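PDB 7AL6: probable hydrolase, which is of unknown function but, as a member of the alpha/beta hydrolase superfamily, is probably a hydrolase, perhaps a lipolytic one. Local coordinates for residues V8-P13 against L17-F22; P29-H34 against M86-L91. One frame throughout, in Å; residues are numbered along the deposited sequence.

Contact 1: residues V8-P13 against L17-F22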
loop_
_atom_site.group_PDB
_atom_site.type_symbol
_atom_site.label_atom_id
_atom_site.label_comp_id
_atom_site.label_asym_id
_atom_site.label_seq_id
_atom_site.Cartn_x
_atom_site.Cartn_y
_atom_site.Cartn_z
ATOM N N VAL A 8 -11.768 19.594 0.009
ATOM C CA VAL A 8 -10.735 19.057 0.929
ATOM C C VAL A 8 -10.526 17.549 0.776
ATOM O O VAL A 8 -11.334 16.891 0.187
ATOM C CB VAL A 8 -11.126 19.364 2.379
ATOM C CG1 VAL A 8 -11.292 20.843 2.629
ATOM C CG2 VAL A 8 -12.378 18.611 2.764
ATOM N N ARG A 9 -9.402 17.084 1.289
ATOM C CA ARG A 9 -9.039 15.674 1.464
ATOM C C ARG A 9 -9.337 15.377 2.929
ATOM O O ARG A 9 -9.002 16.227 3.746
ATOM C CB ARG A 9 -7.547 15.411 1.295
ATOM C CG ARG A 9 -6.987 15.767 -0.061
ATOM C CD ARG A 9 -7.751 15.046 -1.125
ATOM N NE ARG A 9 -7.328 13.693 -1.390
ATOM C CZ ARG A 9 -7.877 12.930 -2.320
ATOM N NH1 ARG A 9 -8.865 13.397 -3.047
ATOM N NH2 ARG A 9 -7.440 11.716 -2.528
ATOM N N ILE A 10 -10.005 14.282 3.246
ATOM C CA ILE A 10 -10.255 13.894 4.654
ATOM C C ILE A 10 -9.411 12.652 4.884
ATOM O O ILE A 10 -9.630 11.669 4.212
ATOM C CB ILE A 10 -11.746 13.689 4.944
ATOM C CG1 ILE A 10 -12.563 14.915 4.544
ATOM C CG2 ILE A 10 -11.945 13.318 6.399
ATOM C CD1 ILE A 10 -14.037 14.746 4.661
ATOM N N SER A 11 -8.478 12.729 5.811
ATOM C CA SER A 11 -7.524 11.648 6.055
ATOM C C SER A 11 -8.098 10.707 7.100
ATOM O O SER A 11 -8.270 11.095 8.264
ATOM C CB SER A 11 -6.177 12.179 6.544
ATOM O OG SER A 11 -5.538 12.840 5.476
ATOM N N LEU A 12 -8.395 9.486 6.689
ATOM C CA LEU A 12 -8.747 8.408 7.583
ATOM C C LEU A 12 -7.538 7.513 7.787
ATOM O O LEU A 12 -6.562 7.588 7.046
ATOM C CB LEU A 12 -9.916 7.610 7.005
ATOM C CG LEU A 12 -11.126 8.433 6.528
ATOM C CD1 LEU A 12 -12.292 7.472 6.135
ATOM C CD2 LEU A 12 -11.596 9.431 7.546
ATOM N N PRO A 13 -7.562 6.652 8.802
ATOM C CA PRO A 13 -6.397 5.799 9.057
ATOM C C PRO A 13 -6.048 4.925 7.888
ATOM O O PRO A 13 -4.873 4.700 7.609
ATOM C CB PRO A 13 -6.822 4.968 10.290
ATOM C CG PRO A 13 -7.884 5.821 10.980
ATOM C CD PRO A 13 -8.586 6.590 9.867
ATOM N N LEU A 17 -10.135 10.346 1.614
ATOM C CA LEU A 17 -11.348 10.599 0.821
ATOM C C LEU A 17 -11.414 12.068 0.453
ATOM O O LEU A 17 -10.783 12.858 1.095
ATOM C CB LEU A 17 -12.598 10.226 1.616
ATOM C CG LEU A 17 -12.691 8.790 2.094
ATOM C CD1 LEU A 17 -13.943 8.599 2.908
ATOM C CD2 LEU A 17 -12.646 7.827 0.935
ATOM N N ALA A 18 -12.120 12.365 -0.608
ATOM C CA ALA A 18 -12.383 13.735 -1.013
ATOM C C ALA A 18 -13.792 14.144 -0.617
ATOM O O ALA A 18 -14.711 13.314 -0.584
ATOM C CB ALA A 18 -12.215 13.885 -2.531
ATOM N N ALA A 19 -13.968 15.438 -0.353
ATOM C CA ALA A 19 -15.293 15.969 -0.049
ATOM C C ALA A 19 -15.408 17.422 -0.494
ATOM O O ALA A 19 -14.424 18.173 -0.489
ATOM C CB ALA A 19 -15.605 15.918 1.435
ATOM N N HIS A 20 -16.621 17.808 -0.882
ATOM C CA HIS A 20 -16.980 19.196 -1.121
ATOM C C HIS A 20 -17.764 19.693 0.083
ATOM O O HIS A 20 -18.667 19.005 0.573
ATOM C CB HIS A 20 -17.802 19.366 -2.410
ATOM C CG HIS A 20 -17.834 20.786 -2.903
ATOM N ND1 HIS A 20 -16.824 21.326 -3.670
ATOM C CD2 HIS A 20 -18.712 21.794 -2.677
ATOM C CE1 HIS A 20 -17.097 22.599 -3.921
ATOM N NE2 HIS A 20 -18.224 22.911 -3.311
ATOM N N LEU A 21 -17.430 20.881 0.557
ATOM C CA LEU A 21 -18.015 21.469 1.778
ATOM C C LEU A 21 -19.064 22.519 1.416
ATOM O O LEU A 21 -18.732 23.424 0.682
ATOM C CB LEU A 21 -16.891 22.095 2.595
ATOM C CG LEU A 21 -15.776 21.154 3.017
ATOM C CD1 LEU A 21 -14.767 21.874 3.880
ATOM C CD2 LEU A 21 -16.323 19.941 3.730
ATOM N N PHE A 22 -20.275 22.422 1.942
ATOM C CA PHE A 22 -21.342 23.403 1.684
ATOM C C PHE A 22 -21.875 23.969 2.995
ATOM O O PHE A 22 -21.906 23.278 3.981
ATOM C CB PHE A 22 -22.556 22.777 1.013
ATOM C CG PHE A 22 -22.340 22.201 -0.352
ATOM C CD1 PHE A 22 -22.439 22.995 -1.470
ATOM C CD2 PHE A 22 -22.076 20.863 -0.514
ATOM C CE1 PHE A 22 -22.262 22.465 -2.726
ATOM C CE2 PHE A 22 -21.897 20.334 -1.773
ATOM C CZ PHE A 22 -21.998 21.137 -2.872
#
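Val8 and Ala19 exchange a pair of backbone hydrogen bonds, Val8 N to Ala19 O at 3.1 Å and Ala19 N back to Val8 O, also at 3.1 Å. Two residues on, Ile10 and Leu17 do the same: Ile10 N gives its hydrogen to Leu17 O at 2.7 Å, nearly straight at 170°, and Leu17 N reaches Ile10 O at 3.0 Å. Between these two hydrogen-bonded pairs lies the non-hydrogen-bonded pair Arg9-Ala18. The Arg9 chain bends at chi2 and chi3 and folds back over Ala18, bringing NH1 to 3.4 Å from Ala18 CB. Its NE forms a salt bridge with Glu16, at the start of the second strand, and NH1 is hydrogen-bonded to the carbonyl of His65, from outside the hairpin, while Ala18 N is taken up by Ser66 OG. On the other face the contacts are apolar: Val8 CG1 meets Leu21 CD1 at 3.8 Å, the two side chains crossing at about a right angle, and Ile10 CD1 rests on Ala19 CB. The hairpin closes one side of the main sheet: strand 7-11 is outermost within the chain, strand 16-22 pairs antiparallel with strand 53-58, and helix 77-91 covers Ile10 and Leu17.

Contact 2: residues P29-H34 against M86-L91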
loop_
_atom_site.group_PDB
_atom_site.type_symbol
_atom_site.label_atom_id
_atom_site.label_comp_id
_atom_site.label_asym_id
_atom_site.label_seq_id
_atom_site.Cartn_x
_atom_site.Cartn_y
_atom_site.Cartn_z
ATOM N N PRO A 29 -24.595 19.775 11.426
ATOM C CA PRO A 29 -23.683 18.854 10.713
ATOM C C PRO A 29 -24.425 17.772 9.931
ATOM O O PRO A 29 -25.184 16.980 10.495
ATOM C CB PRO A 29 -22.831 18.263 11.833
ATOM C CG PRO A 29 -23.673 18.475 13.146
ATOM C CD PRO A 29 -24.460 19.722 12.900
ATOM N N VAL A 30 -24.126 17.695 8.632
ATOM C CA VAL A 30 -24.695 16.706 7.713
ATOM C C VAL A 30 -23.591 16.141 6.821
ATOM O O VAL A 30 -22.831 16.900 6.217
ATOM C CB VAL A 30 -25.796 17.339 6.831
ATOM C CG1 VAL A 30 -26.389 16.293 5.899
ATOM C CG2 VAL A 30 -26.855 17.987 7.686
ATOM N N ILE A 31 -23.520 14.817 6.705
ATOM C CA ILE A 31 -22.731 14.162 5.661
ATOM C C ILE A 31 -23.680 13.696 4.565
ATOM O O ILE A 31 -24.669 12.997 4.847
ATOM C CB ILE A 31 -21.909 12.987 6.223
ATOM C CG1 ILE A 31 -21.031 13.489 7.351
ATOM C CG2 ILE A 31 -21.007 12.384 5.121
ATOM C CD1 ILE A 31 -20.309 12.344 8.145
ATOM N N ALA A 32 -23.399 14.112 3.323
ATOM C CA ALA A 32 -24.176 13.731 2.152
ATOM C C ALA A 32 -23.479 12.614 1.389
ATOM O O ALA A 32 -22.299 12.733 1.016
ATOM C CB ALA A 32 -24.407 14.939 1.237
ATOM N N LEU A 33 -24.222 11.539 1.133
ATOM C CA LEU A 33 -23.713 10.317 0.538
ATOM C C LEU A 33 -24.419 10.025 -0.794
ATOM O O LEU A 33 -25.657 9.997 -0.862
ATOM C CB LEU A 33 -23.906 9.158 1.520
ATOM C CG LEU A 33 -23.369 9.346 2.940
ATOM C CD1 LEU A 33 -23.643 8.051 3.710
ATOM C CD2 LEU A 33 -21.881 9.614 2.890
ATOM N N HIS A 34 -23.627 9.736 -1.848
ATOM C CA HIS A 34 -24.140 9.616 -3.204
ATOM C C HIS A 34 -24.424 8.149 -3.567
ATOM O O HIS A 34 -24.140 7.206 -2.818
ATOM C CB HIS A 34 -23.170 10.266 -4.209
ATOM C CG HIS A 34 -21.791 9.670 -4.192
ATOM N ND1 HIS A 34 -21.518 8.443 -4.751
ATOM C CD2 HIS A 34 -20.618 10.116 -3.662
ATOM C CE1 HIS A 34 -20.240 8.141 -4.551
ATOM N NE2 HIS A 34 -19.675 9.139 -3.890
ATOM N N MET A 86 -15.786 7.185 10.380
ATOM C CA MET A 86 -14.411 7.700 10.538
ATOM C C MET A 86 -14.324 9.134 10.011
ATOM O O MET A 86 -13.535 9.871 10.532
ATOM C CB MET A 86 -13.403 6.753 9.902
ATOM C CG MET A 86 -13.328 5.478 10.687
ATOM S SD MET A 86 -12.086 4.357 10.176
ATOM C CE MET A 86 -11.428 3.829 11.745
ATOM N N VAL A 87 -15.077 9.480 8.972
ATOM C CA VAL A 87 -15.098 10.867 8.451
ATOM C C VAL A 87 -15.631 11.770 9.563
ATOM O O VAL A 87 -15.010 12.757 9.848
ATOM C CB VAL A 87 -15.941 11.008 7.175
ATOM C CG1 VAL A 87 -16.351 12.446 6.963
ATOM C CG2 VAL A 87 -15.229 10.468 5.956
ATOM N N ALA A 88 -16.722 11.387 10.209
ATOM C CA ALA A 88 -17.257 12.158 11.333
ATOM C C ALA A 88 -16.235 12.293 12.464
ATOM O O ALA A 88 -16.030 13.390 12.990
ATOM C CB ALA A 88 -18.550 11.514 11.867
ATOM N N GLU A 89 -15.563 11.192 12.832
ATOM C CA GLU A 89 -14.494 11.291 13.828
ATOM C C GLU A 89 -13.451 12.308 13.415
ATOM O O GLU A 89 -12.994 13.109 14.233
ATOM C CB GLU A 89 -13.813 9.943 14.040
ATOM C CG GLU A 89 -14.757 8.889 14.560
ATOM C CD GLU A 89 -14.952 9.011 16.045
ATOM O OE1 GLU A 89 -13.949 8.889 16.761
ATOM O OE2 GLU A 89 -16.094 9.255 16.477
ATOM N N GLN A 90 -13.013 12.257 12.139
ATOM C CA GLN A 90 -11.932 13.134 11.701
ATOM C C GLN A 90 -12.377 14.583 11.639
ATOM O O GLN A 90 -11.555 15.491 11.801
ATOM C CB GLN A 90 -11.385 12.638 10.352
ATOM C CG GLN A 90 -10.216 13.427 9.804
ATOM C CD GLN A 90 -8.954 13.309 10.669
ATOM O OE1 GLN A 90 -8.870 12.468 11.532
ATOM N NE2 GLN A 90 -7.993 14.168 10.421
ATOM N N LEU A 91 -13.664 14.833 11.505
ATOM C CA LEU A 91 -14.187 16.190 11.531
ATOM C C LEU A 91 -14.469 16.657 12.955
ATOM O O LEU A 91 -14.748 17.839 13.172
ATOM C CB LEU A 91 -15.496 16.296 10.728
ATOM C CG LEU A 91 -15.481 15.887 9.269
ATOM C CD1 LEU A 91 -16.894 15.879 8.728
ATOM C CD2 LEU A 91 -14.629 16.845 8.502
#
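No flat group joins the contact of Ile31 with Val87 and Ala88, where strand and helix meet through aliphatic carbon alone. The one aromatic ring in the two segments, His34, lies beyond the end of the strand and has its partners elsewhere: it meets Phe60 edge-to-face and His63 with the ring planes at about 50°, and its NE2 is hydrogen-bonded to the backbone N of Phe60. Across the interface itself, Ile31 does the reaching. Its CG1 is anti to the carbonyl carbon (chi1 -56°) and the chain then runs on extended (chi2 171°), which carries the terminal CD1 out to the helix. There CD1 lies 4.1 Å from Val87 CG1 and 4.2 Å from Ala88 CB, touching neighbouring positions on the helix. This is the packing of a beta-alpha-beta crossover in the alpha/beta hydrolase fold: helix 77-91 links the parallel strands 53-58 and 96-101, and strand 28-33 lies between those two in the sheet, beneath the helix. Phe96 and Leu98 of strand 96-101 and the nearby Trp93 pack around Ile31, while Leu58 of strand 53-58 touches Val87. On the helix's outward side, Glu89 forms a salt bridge with Arg118, and Leu150 of a third subunit packs on Met86 and Glu89.

Overall arrangement
Both contacts are buried and both involve strands of the main sheet, but they join it differently. Contact 1 is strand to strand at the sheet's margin, held chiefly by backbone hydrogen bonds and burying 415 Å²; contact 2 packs a helix onto an inner strand of the sheet, is purely apolar, and buries only 103 Å². Helix 77-91 ties them together. Val87 CG2 packs 3.8 Å from Leu17 CD1, and Leu12 CD2 comes 3.6 Å from Met86 O. The same helix therefore covers the hairpin and the central strand. Both regions also touch the second subunit, whose Pro192 packs on Ile10 and on Leu91.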